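PDB 2R9G: AAA ATPase, central region from Enterococcus faecium, which probably serves as the tetramer-forming C-terminal part of an MgsA-type (RarA-like) AAA+ ATPase, a family linked to genome maintenance during DNA replication. Local coordinates for residues 44-49 against 82-87; 127-132 against 158-163; 171-176 against 187-192. One frame throughout, in Å; residues are numbered along the deposited sequence. Where two conformers were deposited one is given.

Contact 1 of 3, residues 44-49 against 82-87; sequences GDLASI and LGLPEA
Leu46 packs against Leu84 and Ala87 at one end of the helical bundle, where two interhelical turns come together: the tight corner from helix 30-43 into helix 46-61, and the loop from helix 66-82 to helix 88-100. Each turn leaves its preceding helix through a glycine with positive phi, Gly44 and Gly83. Asp45 follows as the N-cap residue of helix 46-61 and is the centre of an inverse gamma turn, closed by a weak bond from Leu46 N to Gly44 O.

No hydrogen bond crosses the contact; it is carried by apolar side chains. With CG opposite the backbone N (chi1 -175°), Leu46 reaches over to the second loop and straddles the methyl of Ala87, its CD2 3.7 Å and its CD1 3.8 Å from Ala87 CB. Leu84 comes the other way, so the two leucines slide past each other, and Leu46 CD1 rests 4.0 Å from Leu84 CG. Leu91 of helix 88-100 also touches Leu46, and Val41 of helix 30-43 touches Leu84. Leu46 CD2 also lies 3.9 Å from Gly83 CA, and Leu84 CD1 lies 4.0 Å from Gly44 O.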
loop_
_atom_site.group_PDB
_atom_site.type_symbol
_atom_site.label_atom_id
_atom_site.label_comp_id
_atom_site.label_asym_id
_atom_site.label_seq_id
_atom_site.Cartn_x
_atom_site.Cartn_y
_atom_site.Cartn_z
ATOM N N GLY C 44 -18.957 -19.929 4.086
ATOM C CA GLY C 44 -18.815 -19.009 5.223
ATOM C C GLY C 44 -17.490 -18.961 5.960
ATOM O O GLY C 44 -17.345 -18.195 6.912
ATOM N N ASP C 45 -16.516 -19.760 5.532
ATOM C CA ASP C 45 -15.190 -19.723 6.153
ATOM C C ASP C 45 -14.365 -18.582 5.550
ATOM O O ASP C 45 -13.560 -18.786 4.637
ATOM C CB ASP C 45 -14.478 -21.078 6.026
ATOM C CG ASP C 45 -13.269 -21.209 6.948
ATOM O OD1 ASP C 45 -12.940 -20.268 7.700
ATOM O OD2 ASP C 45 -12.637 -22.287 6.924
ATOM N N LEU C 46 -14.586 -17.382 6.083
ATOM C CA LEU C 46 -13.928 -16.161 5.615
ATOM C C LEU C 46 -12.413 -16.191 5.835
ATOM O O LEU C 46 -11.645 -15.782 4.955
ATOM C CB LEU C 46 -14.543 -14.930 6.293
ATOM C CG LEU C 46 -14.029 -13.577 5.794
ATOM C CD1 LEU C 46 -14.397 -13.403 4.338
ATOM C CD2 LEU C 46 -14.553 -12.427 6.665
ATOM N N ALA C 47 -11.992 -16.685 7.005
ATOM C CA ALA C 47 -10.566 -16.803 7.325
ATOM C C ALA C 47 -9.806 -17.643 6.294
ATOM O O ALA C 47 -8.671 -17.311 5.956
ATOM C CB ALA C 47 -10.363 -17.344 8.731
ATOM N N SER C 48 -10.442 -18.701 5.783
ATOM C CA SER C 48 -9.822 -19.545 4.767
ATOM C C SER C 48 -9.766 -18.869 3.399
ATOM O O SER C 48 -8.754 -18.972 2.700
ATOM C CB SER C 48 -10.530 -20.893 4.655
ATOM O OG SER C 48 -10.086 -21.582 3.502
ATOM N N ILE C 49 -10.848 -18.186 3.017
ATOM C CA ILE C 49 -10.869 -17.419 1.762
ATOM C C ILE C 49 -9.711 -16.410 1.744
ATOM O O ILE C 49 -8.971 -16.315 0.760
ATOM C CB ILE C 49 -12.209 -16.651 1.540
ATOM C CG1 ILE C 49 -13.407 -17.606 1.523
ATOM C CG2 ILE C 49 -12.158 -15.867 0.225
ATOM C CD1 ILE C 49 -14.781 -16.922 1.672
ATOM N N LEU C 82 -14.745 -6.212 8.609
ATOM C CA LEU C 82 -16.135 -6.152 8.157
ATOM C C LEU C 82 -16.935 -7.403 8.486
ATOM O O LEU C 82 -18.097 -7.314 8.893
ATOM C CB LEU C 82 -16.213 -5.898 6.639
ATOM C CG LEU C 82 -15.735 -4.537 6.120
ATOM C CD1 LEU C 82 -15.653 -4.523 4.582
ATOM C CD2 LEU C 82 -16.574 -3.395 6.645
ATOM N N GLY C 83 -16.313 -8.567 8.273
ATOM C CA GLY C 83 -17.001 -9.849 8.297
ATOM C C GLY C 83 -17.930 -9.983 7.100
ATOM O O GLY C 83 -18.189 -9.015 6.383
ATOM N N LEU C 84 -18.416 -11.193 6.865
ATOM C CA LEU C 84 -19.464 -11.418 5.879
ATOM C C LEU C 84 -20.783 -10.878 6.436
ATOM O O LEU C 84 -21.001 -10.941 7.653
ATOM C CB LEU C 84 -19.570 -12.913 5.564
ATOM C CG LEU C 84 -18.367 -13.480 4.817
ATOM C CD1 LEU C 84 -18.430 -14.986 4.841
ATOM C CD2 LEU C 84 -18.298 -12.938 3.379
ATOM N N PRO C 85 -21.681 -10.371 5.568
ATOM C CA PRO C 85 -21.680 -10.378 4.100
ATOM C C PRO C 85 -20.782 -9.346 3.412
ATOM O O PRO C 85 -20.361 -9.582 2.285
ATOM C CB PRO C 85 -23.145 -10.103 3.752
ATOM C CG PRO C 85 -23.628 -9.237 4.877
ATOM C CD PRO C 85 -22.888 -9.713 6.110
ATOM N N GLU C 86 -20.481 -8.230 4.076
ATOM C CA GLU C 86 -19.784 -7.112 3.428
ATOM C C GLU C 86 -18.341 -7.403 3.018
ATOM O O GLU C 86 -17.846 -6.801 2.065
ATOM C CB GLU C 86 -19.845 -5.854 4.296
ATOM C CG GLU C 86 -21.200 -5.167 4.253
ATOM C CD GLU C 86 -21.275 -3.942 5.144
ATOM O OE1 GLU C 86 -20.804 -4.002 6.301
ATOM O OE2 GLU C 86 -21.813 -2.913 4.681
ATOM N N ALA C 87 -17.689 -8.333 3.722
ATOM C CA ALA C 87 -16.323 -8.775 3.400
ATOM C C ALA C 87 -16.147 -9.228 1.957
ATOM O O ALA C 87 -15.055 -9.113 1.406
ATOM C CB ALA C 87 -15.905 -9.888 4.317
#

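Contact 2 of 3, residues 127-132 against 158-163; sequences PDHLRD and VNQQYL
His129 and Gln161 cross at about a right angle, and the imidazole points its NE2 edge at the backbone of the second loop instead of at a side chain. NE2 donates to Gln161 O over 2.8 Å; the N-H...O angle is 155°, and the acceptor lies close to the ring plane while the donor sits in the carbonyl plane. The ring gets there because CG of His129 stands between the backbone N and carbonyl carbon (chi1 64°), which carries the ring toward segment 158-163.

Gln160 approaches the same ring from the opposite direction. Its amide plane is only 12° from that of the imidazole, but the two do not stack: Gln160 OE1 comes in obliquely, 3.5 Å from His129 CD2. The amide's NE2 is bonded to Gln148 O.

One residue further along, Leu130 crosses Tyr162 at roughly a right angle. Leu130 CD2 meets the tyrosine ring obliquely, 3.7 Å from Tyr162 CD1, while Leu130 CD1 comes to 3.2 Å from Tyr162 O. That carbonyl accepts a hydrogen bond from Tyr36 of the third subunit, whose side chain also packs on Pro127 and Leu130.

Without helix or strand pairing, this is loop-on-loop packing fastened by a side-chain-to-backbone hydrogen bond, in the irregular region between helices 106-119 and 180-195 that helps form the subunit interface.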
loop_
_atom_site.group_PDB
_atom_site.type_symbol
_atom_site.label_atom_id
_atom_site.label_comp_id
_atom_site.label_asym_id
_atom_site.label_seq_id
_atom_site.Cartn_x
_atom_site.Cartn_y
_atom_site.Cartn_z
ATOM N N PRO C 127 30.266 -17.425 3.498
ATOM C CA PRO C 127 31.611 -16.890 3.271
ATOM C C PRO C 127 32.002 -15.905 4.368
ATOM O O PRO C 127 31.167 -15.110 4.810
ATOM C CB PRO C 127 31.478 -16.176 1.926
ATOM C CG PRO C 127 30.390 -16.900 1.231
ATOM C CD PRO C 127 29.411 -17.239 2.311
ATOM N N ASP C 128 33.260 -15.973 4.797
ATOM C CA ASP C 128 33.737 -15.279 5.999
ATOM C C ASP C 128 33.500 -13.771 6.013
ATOM O O ASP C 128 33.265 -13.189 7.075
ATOM C CB ASP C 128 35.214 -15.606 6.246
ATOM C CG ASP C 128 35.424 -17.060 6.641
ATOM O OD1 ASP C 128 35.075 -17.427 7.784
ATOM O OD2 ASP C 128 35.931 -17.839 5.807
ATOM N N HIS C 129 33.531 -13.151 4.835
ATOM C CA HIS C 129 33.273 -11.715 4.713
ATOM C C HIS C 129 31.785 -11.341 4.826
ATOM O O HIS C 129 31.454 -10.158 4.909
ATOM C CB HIS C 129 33.871 -11.160 3.418
ATOM C CG HIS C 129 33.254 -11.721 2.177
ATOM N ND1 HIS C 129 33.609 -12.948 1.659
ATOM C CD2 HIS C 129 32.312 -11.218 1.345
ATOM C CE1 HIS C 129 32.913 -13.176 0.560
ATOM N NE2 HIS C 129 32.116 -12.143 0.349
ATOM N N LEU C 130 30.902 -12.342 4.835
ATOM C CA LEU C 130 29.467 -12.104 4.988
ATOM C C LEU C 130 28.970 -12.332 6.409
ATOM O O LEU C 130 27.805 -12.050 6.713
ATOM C CB LEU C 130 28.655 -12.968 4.026
ATOM C CG LEU C 130 28.838 -12.773 2.527
ATOM C CD1 LEU C 130 27.825 -13.624 1.831
ATOM C CD2 LEU C 130 28.708 -11.309 2.096
ATOM N N ARG C 131 29.854 -12.842 7.266
ATOM C CA ARG C 131 29.518 -13.164 8.649
ATOM C C ARG C 131 29.374 -11.903 9.489
ATOM O O ARG C 131 29.927 -10.853 9.148
ATOM C CB ARG C 131 30.581 -14.082 9.257
ATOM C CG ARG C 131 30.666 -15.459 8.612
ATOM C CD ARG C 131 31.714 -16.331 9.288
ATOM N NE ARG C 131 32.019 -17.504 8.473
ATOM C CZ ARG C 131 31.435 -18.691 8.606
ATOM N NH1 ARG C 131 30.502 -18.886 9.530
ATOM N NH2 ARG C 131 31.782 -19.689 7.805
ATOM N N ASP C 132 28.622 -12.016 10.582
ATOM C CA ASP C 132 28.356 -10.890 11.470
ATOM C C ASP C 132 29.637 -10.467 12.180
ATOM O O ASP C 132 30.231 -11.249 12.923
ATOM C CB ASP C 132 27.263 -11.256 12.484
ATOM C CG ASP C 132 26.614 -10.030 13.130
ATOM O OD1 ASP C 132 26.826 -8.896 12.643
ATOM O OD2 ASP C 132 25.876 -10.205 14.124
ATOM N N VAL C 158 28.403 -3.320 -5.888
ATOM C CA VAL C 158 29.790 -3.761 -5.946
ATOM C C VAL C 158 29.861 -5.216 -6.436
ATOM O O VAL C 158 29.018 -6.041 -6.071
ATOM C CB VAL C 158 30.533 -3.536 -4.580
ATOM C CG1 VAL C 158 29.801 -4.203 -3.401
ATOM C CG2 VAL C 158 31.996 -3.990 -4.652
ATOM N N ASN C 159 30.837 -5.507 -7.301
ATOM C CA ASN C 159 31.159 -6.888 -7.676
ATOM C C ASN C 159 31.725 -7.606 -6.457
ATOM O O ASN C 159 32.860 -7.362 -6.051
ATOM C CB ASN C 159 32.159 -6.914 -8.837
ATOM C CG ASN C 159 32.320 -8.297 -9.465
ATOM O OD1 ASN C 159 32.098 -9.330 -8.830
ATOM N ND2 ASN C 159 32.722 -8.314 -10.727
ATOM N N GLN C 160 30.911 -8.487 -5.881
ATOM C CA GLN C 160 31.245 -9.190 -4.647
ATOM C C GLN C 160 30.568 -10.560 -4.654
ATOM O O GLN C 160 29.467 -10.711 -5.192
ATOM C CB GLN C 160 30.785 -8.365 -3.437
ATOM C CG GLN C 160 31.226 -8.893 -2.073
ATOM C CD GLN C 160 31.042 -7.892 -0.954
ATOM O OE1 GLN C 160 31.650 -8.017 0.115
ATOM N NE2 GLN C 160 30.208 -6.885 -1.189
ATOM N N GLN C 161 31.235 -11.552 -4.070
ATOM C CA GLN C 161 30.678 -12.896 -3.933
ATOM C C GLN C 161 29.756 -12.962 -2.719
ATOM O O GLN C 161 30.169 -12.652 -1.601
ATOM C CB GLN C 161 31.798 -13.936 -3.802
ATOM C CG GLN C 161 31.331 -15.391 -3.911
ATOM C CD GLN C 161 32.145 -16.346 -3.041
ATOM O OE1 GLN C 161 32.941 -15.922 -2.202
ATOM N NE2 GLN C 161 31.939 -17.644 -3.235
ATOM N N TYR C 162 28.509 -13.364 -2.950
ATOM C CA TYR C 162 27.537 -13.551 -1.868
ATOM C C TYR C 162 27.109 -15.016 -1.722
ATOM O O TYR C 162 26.810 -15.478 -0.620
ATOM C CB TYR C 162 26.305 -12.654 -2.061
ATOM C CG TYR C 162 26.591 -11.173 -2.092
ATOM C CD1 TYR C 162 26.801 -10.461 -0.914
ATOM C CD2 TYR C 162 26.648 -10.481 -3.303
ATOM C CE1 TYR C 162 27.069 -9.107 -0.939
ATOM C CE2 TYR C 162 26.910 -9.117 -3.341
ATOM C CZ TYR C 162 27.124 -8.440 -2.156
ATOM O OH TYR C 162 27.385 -7.092 -2.181
ATOM N N LEU C 163 27.069 -15.735 -2.839
ATOM C CA LEU C 163 26.804 -17.171 -2.818
ATOM C C LEU C 163 27.972 -17.923 -2.178
ATOM O O LEU C 163 29.135 -17.586 -2.437
ATOM C CB LEU C 163 26.567 -17.689 -4.239
ATOM C CG LEU C 163 25.189 -17.505 -4.874
ATOM C CD1 LEU C 163 25.321 -17.608 -6.393
ATOM C CD2 LEU C 163 24.188 -18.529 -4.332
#

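Contact 3 of 3, residues 171-176 against 187-192; sequences QYYQPK and QQYYRI
Tyr189 projects from helix 180-195 onto segment 171-176, an irregular linker leading into that same helix, so the contact is a helix packing on the linker that precedes it. Three tyrosines and a proline do most of the work.

The aromatic part is a T-shaped stack. Tyr173 turns the edge of its ring, through CD2, onto one face of Tyr189: the planes stand at 89° and the ring centroids are 5.3 Å apart. CD2 sits off-centre over that face, and its closest approach is 3.8 Å to Tyr189 CD1. Both rings reach the meeting point with CG opposite the backbone N (chi1 179° in Tyr173, -176° in Tyr189), and the two side chains slide past each other in opposite directions. Within the linker, Pro175 N lies over the centre of one face of the Tyr173 ring.

The aliphatic part belongs to Pro175, which crosses Tyr189 at about a right angle, with Pro175 CD 4.0 Å from Tyr189 CD2. Its CG meets the neighbouring ring obliquely, 3.7 Å from Tyr190 CE1, so the pyrrolidine touches two successive tyrosines of the helix.

No hydrogen bond joins the two segments; the polar ends bond outside them. Tyr173 OH is bonded to Glu182 near the start of the helix. Tyr189 OH is bonded to Asp31 of the third subunit, and the same aspartate takes the backbone N-H groups of Tyr172 and Tyr173, so it grips helix and linker together across the interface. On the linker side, the aliphatic part of Gln171 runs out to the tyrosine's outer end, placing Gln171 CG 3.4 Å from Tyr189 OH.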
loop_
_atom_site.group_PDB
_atom_site.type_symbol
_atom_site.label_atom_id
_atom_site.label_comp_id
_atom_site.label_asym_id
_atom_site.label_seq_id
_atom_site.Cartn_x
_atom_site.Cartn_y
_atom_site.Cartn_z
ATOM N N GLN C 171 21.924 -20.754 -10.254
ATOM C CA GLN C 171 21.016 -19.757 -10.790
ATOM C C GLN C 171 19.592 -20.226 -10.540
ATOM O O GLN C 171 19.106 -21.158 -11.187
ATOM C CB GLN C 171 21.271 -19.533 -12.283
ATOM C CG GLN C 171 20.389 -18.459 -12.913
ATOM C CD GLN C 171 20.763 -18.142 -14.352
ATOM O OE1 GLN C 171 21.900 -18.353 -14.778
ATOM N NE2 GLN C 171 19.805 -17.618 -15.104
ATOM N N TYR C 172 18.939 -19.579 -9.582
ATOM C CA TYR C 172 17.578 -19.939 -9.186
ATOM C C TYR C 172 16.524 -19.105 -9.899
ATOM O O TYR C 172 15.466 -19.618 -10.264
ATOM C CB TYR C 172 17.415 -19.791 -7.680
ATOM C CG TYR C 172 18.411 -20.594 -6.876
ATOM C CD1 TYR C 172 18.572 -21.959 -7.095
ATOM C CD2 TYR C 172 19.187 -19.985 -5.888
ATOM C CE1 TYR C 172 19.485 -22.698 -6.360
ATOM C CE2 TYR C 172 20.099 -20.712 -5.144
ATOM C CZ TYR C 172 20.242 -22.071 -5.385
ATOM O OH TYR C 172 21.152 -22.800 -4.657
ATOM N N TYR C 173 16.823 -17.822 -10.094
ATOM C CA TYR C 173 15.854 -16.886 -10.607
ATOM C C TYR C 173 15.951 -16.735 -12.114
ATOM O O TYR C 173 16.980 -16.316 -12.652
ATOM C CB TYR C 173 15.979 -15.528 -9.901
ATOM C CG TYR C 173 14.998 -14.487 -10.406
ATOM C CD1 TYR C 173 13.619 -14.684 -10.290
ATOM C CD2 TYR C 173 15.448 -13.308 -10.994
ATOM C CE1 TYR C 173 12.716 -13.739 -10.758
ATOM C CE2 TYR C 173 14.552 -12.350 -11.468
ATOM C CZ TYR C 173 13.188 -12.575 -11.346
ATOM O OH TYR C 173 12.286 -11.643 -11.804
ATOM N N GLN C 174 14.875 -17.106 -12.789
ATOM C CA GLN C 174 14.742 -16.822 -14.207
ATOM C C GLN C 174 13.578 -15.861 -14.393
ATOM O O GLN C 174 12.408 -16.255 -14.278
ATOM C CB GLN C 174 14.620 -18.097 -15.057
ATOM C CG GLN C 174 14.328 -19.373 -14.276
ATOM C CD GLN C 174 14.992 -20.606 -14.883
ATOM O OE1 GLN C 174 14.344 -21.632 -15.088
ATOM N NE2 GLN C 174 16.289 -20.510 -15.166
ATOM N N PRO C 175 13.905 -14.582 -14.649
ATOM C CA PRO C 175 12.927 -13.509 -14.777
ATOM C C PRO C 175 11.969 -13.713 -15.936
ATOM O O PRO C 175 12.317 -14.337 -16.943
ATOM C CB PRO C 175 13.792 -12.276 -15.026
ATOM C CG PRO C 175 15.085 -12.788 -15.494
ATOM C CD PRO C 175 15.281 -14.089 -14.820
ATOM N N LYS C 176 10.759 -13.199 -15.772
ATOM C CA LYS C 176 9.741 -13.310 -16.798
ATOM C C LYS C 176 9.387 -11.924 -17.299
ATOM O O LYS C 176 9.776 -10.923 -16.703
ATOM C CB LYS C 176 8.523 -14.058 -16.254
ATOM C CG LYS C 176 8.827 -15.520 -15.932
ATOM C CD LYS C 176 7.555 -16.332 -15.809
ATOM C CE LYS C 176 7.811 -17.806 -16.084
ATOM N NZ LYS C 176 6.534 -18.514 -16.404
ATOM N N GLN C 187 15.689 -6.977 -16.650
ATOM C CA GLN C 187 16.723 -6.161 -17.284
ATOM C C GLN C 187 17.849 -5.874 -16.305
ATOM O O GLN C 187 19.014 -6.065 -16.641
ATOM C CB GLN C 187 16.147 -4.859 -17.829
ATOM C CG GLN C 187 15.458 -5.000 -19.178
ATOM C CD GLN C 187 14.333 -3.985 -19.368
ATOM O OE1 GLN C 187 14.273 -2.962 -18.680
ATOM N NE2 GLN C 187 13.430 -4.274 -20.300
ATOM N N GLN C 188 17.492 -5.454 -15.091
ATOM C CA GLN C 188 18.465 -5.207 -14.024
ATOM C C GLN C 188 19.246 -6.468 -13.654
ATOM O O GLN C 188 20.462 -6.417 -13.496
ATOM C CB GLN C 188 17.787 -4.578 -12.800
ATOM C CG GLN C 188 18.730 -4.167 -11.664
ATOM C CD GLN C 188 19.756 -3.108 -12.062
ATOM O OE1 GLN C 188 19.528 -2.293 -12.960
ATOM N NE2 GLN C 188 20.891 -3.113 -11.377
ATOM N N TYR C 189 18.544 -7.595 -13.564
ATOM C CA TYR C 189 19.155 -8.904 -13.320
ATOM C C TYR C 189 20.254 -9.267 -14.338
ATOM O O TYR C 189 21.351 -9.677 -13.956
ATOM C CB TYR C 189 18.066 -9.991 -13.269
ATOM C CG TYR C 189 18.574 -11.374 -12.924
ATOM C CD1 TYR C 189 18.879 -11.711 -11.604
ATOM C CD2 TYR C 189 18.736 -12.349 -13.914
ATOM C CE1 TYR C 189 19.350 -12.980 -11.273
ATOM C CE2 TYR C 189 19.210 -13.625 -13.595
ATOM C CZ TYR C 189 19.510 -13.935 -12.268
ATOM O OH TYR C 189 19.976 -15.191 -11.928
ATOM N N TYR C 190 19.965 -9.102 -15.623
ATOM C CA TYR C 190 20.941 -9.431 -16.659
ATOM C C TYR C 190 22.039 -8.379 -16.793
ATOM O O TYR C 190 23.177 -8.713 -17.127
ATOM C CB TYR C 190 20.251 -9.702 -17.999
ATOM C CG TYR C 190 19.455 -10.983 -17.988
ATOM C CD1 TYR C 190 18.100 -10.990 -18.314
ATOM C CD2 TYR C 190 20.053 -12.193 -17.625
ATOM C CE1 TYR C 190 17.363 -12.173 -18.295
ATOM C CE2 TYR C 190 19.329 -13.378 -17.597
ATOM C CZ TYR C 190 17.987 -13.361 -17.933
ATOM O OH TYR C 190 17.275 -14.537 -17.903
ATOM N N ARG C 191 21.689 -7.123 -16.507
ATOM C CA ARG C 191 22.639 -6.008 -16.454
ATOM C C ARG C 191 23.734 -6.269 -15.417
ATOM O O ARG C 191 24.909 -5.994 -15.667
ATOM C CB ARG C 191 21.899 -4.705 -16.131
ATOM C CG ARG C 191 22.731 -3.438 -16.157
ATOM C CD ARG C 191 21.869 -2.200 -15.888
ATOM N NE ARG C 191 20.903 -1.962 -16.963
ATOM C CZ ARG C 191 19.577 -1.982 -16.824
ATOM N NH1 ARG C 191 19.015 -2.209 -15.641
ATOM N NH2 ARG C 191 18.803 -1.761 -17.879
ATOM N N ILE C 192 23.336 -6.811 -14.265
ATOM C CA ILE C 192 24.274 -7.176 -13.205
ATOM C C ILE C 192 25.176 -8.326 -13.659
ATOM O O ILE C 192 26.386 -8.284 -13.441
ATOM C CB ILE C 192 23.542 -7.478 -11.867
ATOM C CG1 ILE C 192 22.933 -6.186 -11.302
ATOM C CG2 ILE C 192 24.487 -8.118 -10.842
ATOM C CD1 ILE C 192 21.732 -6.399 -10.375
#

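Overall arrangement
Following the chain from the N terminus, contact 1 closes first, bringing the turn into helix 46-61 against the loop after helix 66-82 and enclosing a largely helical excursion. Contact 2 then joins two stretches of the long loop between helices 106-119 and 180-195, closing a loop with no helix or strand in its modelled part. Contact 3 closes a short one, tying the last part of that loop to helix 180-195. All three are in series; none nests or crosses. Contact 1 lies across the chain's centre from the others, its centre 46 Å from that of contact 2. Contacts 2 and 3, centres 19 Å apart in the C-terminal part of the chain, both touch the third subunit.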